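Local coordinates for protein Lic11098 (Leptospira interrogans serogroup Icterohaemorrhagiae serovar copenhageni, PDB 4U08) that is a leucine-rich repeat protein of unknown function from a human pathogen, regarded as a virulence factor and able to bind zinc and calcium ions, at residues L209-N214 with L232-N237; L216-K221 with L239-K244. All coordinates share one frame; numbering follows the deposited sequence.

Contact 1. Residues L209-N214 with L232-N237. With ZN (zinc ion), chain F.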
# COMPACT_ATOMS: atom_id res chain seq x y z
N LEU A 209 1.99 0.76 5.58
CA LEU A 209 2.53 2.05 5.18
C LEU A 209 3.05 1.95 3.75
O LEU A 209 4.03 1.24 3.50
CB LEU A 209 3.66 2.47 6.18
CG LEU A 209 4.41 3.82 5.93
CD1 LEU A 209 3.42 5.01 5.74
CD2 LEU A 209 5.35 4.14 7.08
N HIS A 210 2.36 2.61 2.80
CA HIS A 210 2.68 2.64 1.38
C HIS A 210 3.42 3.92 1.07
O HIS A 210 2.84 5.01 1.18
CB HIS A 210 1.39 2.53 0.55
CG HIS A 210 0.82 1.14 0.51
ND1 HIS A 210 -0.27 0.84 -0.26
CD2 HIS A 210 1.22 0.02 1.15
CE1 HIS A 210 -0.51 -0.45 -0.06
NE2 HIS A 210 0.36 -0.98 0.77
N LEU A 211 4.71 3.81 0.77
CA LEU A 211 5.57 4.96 0.48
C LEU A 211 6.31 4.81 -0.84
O LEU A 211 7.36 5.44 -1.04
CB LEU A 211 6.57 5.17 1.61
CG LEU A 211 6.04 5.88 2.86
CD1 LEU A 211 6.98 5.70 4.00
CD2 LEU A 211 5.86 7.36 2.59
N ARG A 212 5.78 3.98 -1.73
CA ARG A 212 6.42 3.68 -3.01
C ARG A 212 6.51 4.91 -3.89
O ARG A 212 5.58 5.71 -3.92
CB ARG A 212 5.66 2.59 -3.76
CG ARG A 212 5.67 1.24 -3.03
CD ARG A 212 4.68 0.29 -3.66
NE ARG A 212 3.32 0.52 -3.18
CZ ARG A 212 2.26 -0.18 -3.57
NH1 ARG A 212 2.39 -1.17 -4.44
NH2 ARG A 212 1.06 0.09 -3.08
N ASN A 213 7.59 5.01 -4.65
CA ASN A 213 7.74 6.07 -5.64
C ASN A 213 7.72 7.48 -5.03
O ASN A 213 6.98 8.35 -5.47
CB ASN A 213 6.71 5.91 -6.79
CG ASN A 213 7.29 6.00 -8.18
OD1 ASN A 213 6.74 5.44 -9.12
ND2 ASN A 213 8.36 6.76 -8.35
N ASN A 214 8.53 7.69 -4.01
CA ASN A 214 8.70 9.02 -3.41
C ASN A 214 10.17 9.40 -3.59
O ASN A 214 10.84 8.80 -4.44
CB ASN A 214 8.22 9.04 -1.95
CG ASN A 214 6.73 9.21 -1.87
OD1 ASN A 214 6.22 10.30 -2.06
ND2 ASN A 214 6.00 8.14 -1.60
N LEU A 232 5.70 -2.66 5.08
CA LEU A 232 6.40 -1.41 4.83
C LEU A 232 6.86 -1.43 3.37
O LEU A 232 7.77 -2.19 3.02
CB LEU A 232 7.57 -1.26 5.83
CG LEU A 232 8.45 0.02 5.72
CD1 LEU A 232 7.60 1.31 5.71
CD2 LEU A 232 9.47 0.07 6.84
N LEU A 233 6.20 -0.61 2.51
CA LEU A 233 6.53 -0.60 1.08
C LEU A 233 7.28 0.67 0.74
O LEU A 233 6.70 1.76 0.71
CB LEU A 233 5.29 -0.76 0.21
CG LEU A 233 4.30 -1.89 0.54
CD1 LEU A 233 3.27 -2.03 -0.58
CD2 LEU A 233 5.00 -3.26 0.76
N LEU A 234 8.59 0.53 0.50
CA LEU A 234 9.51 1.63 0.21
C LEU A 234 10.14 1.57 -1.18
O LEU A 234 11.14 2.24 -1.43
CB LEU A 234 10.59 1.69 1.29
CG LEU A 234 10.11 2.21 2.65
CD1 LEU A 234 11.02 1.74 3.76
CD2 LEU A 234 9.99 3.73 2.65
N ASN A 235 9.50 0.82 -2.11
CA ASN A 235 9.99 0.68 -3.49
C ASN A 235 10.20 2.03 -4.14
O ASN A 235 9.39 2.94 -3.95
CB ASN A 235 8.97 -0.03 -4.38
CG ASN A 235 8.59 -1.42 -3.98
OD1 ASN A 235 7.57 -1.92 -4.45
ND2 ASN A 235 9.42 -2.09 -3.19
N LYS A 236 11.24 2.13 -4.98
CA LYS A 236 11.49 3.32 -5.80
C LYS A 236 11.59 4.62 -4.98
O LYS A 236 10.85 5.57 -5.21
CB LYS A 236 10.48 3.43 -6.94
CG LYS A 236 10.61 2.33 -7.99
CD LYS A 236 9.58 2.46 -9.09
CE LYS A 236 9.84 1.43 -10.17
NZ LYS A 236 8.74 1.38 -11.16
N ASN A 237 12.50 4.64 -4.02
CA ASN A 237 12.87 5.83 -3.26
C ASN A 237 14.38 6.01 -3.50
O ASN A 237 14.91 5.39 -4.43
CB ASN A 237 12.50 5.70 -1.78
CG ASN A 237 11.06 6.05 -1.53
OD1 ASN A 237 10.70 7.21 -1.43
ND2 ASN A 237 10.20 5.05 -1.44
ZN ZN F . -1.55 2.36 -1.30
O HOH W 1 -0.76 4.43 -1.53
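Asn237 reaches back with ND2 to the backbone O of Leu211, a 2.9 Å bond that is nearly straight at 174° and lies in the plane of the amide. This is the asparagine ladder of a leucine-rich repeat solenoid. Leu211 O also accepts ND2 of Asn214 from the opposite face of its carbonyl plane, while Asn237 ND2 spends its second hydrogen on Leu234 O of its own coil. Each amide is thereby fixed between two successive turns; Asn214 ND2 likewise continues to Leu188 O. Before the turn the parallel strands are joined by Leu233 N to Leu209 O at 3.0 Å, and just past the strand end Leu211 N donates to Leu233 O at 2.9 Å. Farther along, Asn213 N donates to Asn235 O. On the face bearing His210 and Leu233, His210 ND1 binds a zinc ion at 2.2 Å, which a water also ligates. Leu233 CD1 sits 3.6 Å from Arg212 NE, over the centre of one guanidinium face; a bend at chi3 (-82°) folds the arginine back there, and NH2 makes a salt bridge with Asp189. On the leucine side, Leu211 and Leu234 run side by side, as do Leu209 and Leu232, Leu209 CD2 meeting Leu232 CD1 at 3.9 Å.

Contact 2. Residues L216-K221 with L239-K244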
# COMPACT_ATOMS: atom_id res chain seq x y z
N LEU A 216 12.48 9.70 -0.78
CA LEU A 216 13.11 9.54 0.53
C LEU A 216 14.56 9.12 0.45
O LEU A 216 14.87 8.17 -0.26
CB LEU A 216 12.33 8.51 1.39
CG LEU A 216 10.87 8.86 1.70
CD1 LEU A 216 10.15 7.63 2.30
CD2 LEU A 216 10.80 10.03 2.68
N THR A 217 15.43 9.76 1.24
CA THR A 217 16.86 9.43 1.26
C THR A 217 17.21 8.67 2.52
O THR A 217 18.11 7.83 2.50
CB THR A 217 17.75 10.67 1.03
OG1 THR A 217 17.48 11.63 2.05
CG2 THR A 217 17.53 11.29 -0.34
N THR A 218 16.51 8.96 3.63
CA THR A 218 16.66 8.27 4.91
C THR A 218 15.26 8.06 5.53
O THR A 218 14.28 8.63 5.07
CB THR A 218 17.55 9.04 5.93
OG1 THR A 218 16.94 10.29 6.28
CG2 THR A 218 18.99 9.24 5.47
N LEU A 219 15.19 7.22 6.54
CA LEU A 219 13.99 6.99 7.33
C LEU A 219 14.31 7.54 8.72
O LEU A 219 15.44 7.37 9.19
CB LEU A 219 13.63 5.50 7.44
CG LEU A 219 13.23 4.77 6.17
CD1 LEU A 219 12.99 3.31 6.47
CD2 LEU A 219 11.99 5.39 5.52
N PRO A 220 13.34 8.18 9.44
CA PRO A 220 13.65 8.65 10.79
C PRO A 220 13.86 7.49 11.73
O PRO A 220 13.31 6.41 11.49
CB PRO A 220 12.43 9.49 11.17
CG PRO A 220 11.33 8.97 10.35
CD PRO A 220 11.94 8.46 9.07
N LYS A 221 14.66 7.68 12.79
CA LYS A 221 14.92 6.66 13.80
C LYS A 221 13.62 6.19 14.45
O LYS A 221 13.49 5.03 14.80
CB LYS A 221 15.96 7.13 14.83
CG LYS A 221 15.75 8.47 15.53
CD LYS A 221 16.98 8.82 16.40
CE LYS A 221 16.84 10.17 17.07
NZ LYS A 221 15.86 10.13 18.20
N LEU A 239 16.77 5.68 -0.77
CA LEU A 239 17.39 5.27 0.48
C LEU A 239 18.78 4.76 0.29
O LEU A 239 19.02 3.87 -0.54
CB LEU A 239 16.54 4.24 1.25
CG LEU A 239 15.10 4.66 1.58
CD1 LEU A 239 14.27 3.46 2.02
CD2 LEU A 239 15.07 5.73 2.65
N THR A 240 19.69 5.30 1.08
CA THR A 240 21.10 4.93 1.03
C THR A 240 21.45 4.11 2.24
O THR A 240 22.39 3.33 2.20
CB THR A 240 21.99 6.19 0.82
OG1 THR A 240 21.48 7.30 1.59
CG2 THR A 240 22.02 6.62 -0.64
N THR A 241 20.64 4.20 3.29
CA THR A 241 20.84 3.46 4.54
C THR A 241 19.47 3.23 5.24
O THR A 241 18.52 3.95 4.96
CB THR A 241 21.85 4.23 5.44
OG1 THR A 241 22.20 3.42 6.56
CG2 THR A 241 21.34 5.60 5.90
N LEU A 242 19.40 2.24 6.13
CA LEU A 242 18.22 1.99 6.99
C LEU A 242 18.66 2.29 8.43
O LEU A 242 19.76 1.89 8.80
CB LEU A 242 17.73 0.53 6.91
CG LEU A 242 17.22 0.01 5.55
CD1 LEU A 242 16.82 -1.43 5.68
CD2 LEU A 242 16.04 0.85 5.02
N PRO A 243 17.82 2.95 9.26
CA PRO A 243 18.21 3.18 10.67
C PRO A 243 18.32 1.84 11.39
O PRO A 243 17.60 0.91 11.04
CB PRO A 243 17.02 3.96 11.24
CG PRO A 243 15.85 3.55 10.37
CD PRO A 243 16.46 3.46 8.99
N LYS A 244 19.20 1.75 12.39
CA LYS A 244 19.30 0.54 13.19
C LYS A 244 17.98 0.23 13.93
O LYS A 244 17.70 -0.93 14.24
CB LYS A 244 20.48 0.65 14.17
CG LYS A 244 20.33 1.66 15.28
CD LYS A 244 21.47 1.59 16.28
CE LYS A 244 21.25 2.61 17.37
NZ LYS A 244 22.42 2.70 18.28
O HOH W 2 17.75 5.78 6.80
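Leu239 pushes its CD2 methyl against the backbone of the preceding coil, 3.6 Å from Thr217 C and 3.7 Å from Thr218 N. The two segments are equivalent loops of consecutive leucine-rich repeats, each following its strand with the same Leu-Thr-Thr-Leu-Pro-Lys sequence, and they run almost parallel, 3° apart. Repetition of sequence brings repetition of conformation: Leu216, Leu219, Leu239 and Leu242 all place CG beside the backbone N, with chi2 near 180°. For Leu219 and Leu242 this common rotamer lays the side chains alongside each other, pointing the same way, with Leu219 CD1 and Leu242 CD2 4.2 Å apart. Leu239 instead meets Leu219 at about a right angle, its CD2 lying 4.1 Å from Leu219 CG. The Pro243 ring packs against Leu219 as well, its CD 3.8 Å from Leu219 CB, while its CG approaches the carbonyl oxygens of Leu219 and Pro220.

One threonine pair departs from this regularity: Thr218 has its OG1 between the backbone N and the carbonyl carbon, whereas Thr241 turns OG1 away from the backbone N, and their CG2 methyls come only loosely together. Polar links between the loops are sparse. Thr240 N gives Thr217 O a weak hydrogen bond, and the same oxygen receives a CA-H contact from Leu239. Where the backbones diverge, a water bridges them, accepting from Leu219 N at 2.9 Å and donating to Thr241 O at 2.7 Å.

How the contacts relate
Both contacts join the same two neighbouring coils of the solenoid, at successive stations along each turn. Contact 1 takes the strands and the turn after them, where close backbone spacing permits regular hydrogen bonding and its strand face carries a metal site; most of its touching residues are buried. Contact 2 has more exposed ones, and its centre is about 19 Å from the centre of the chain, against about 8 Å for contact 1. Its loops start close together and then separate; leucine and proline packing, with a bridging water, does most of the joining, while exposed threonines and Lys221 fringe it. The two meet where Asn237 OD1 probably bonds Leu216 N, and where Leu234 CD1 packs 3.7 Å from Leu219 CD1.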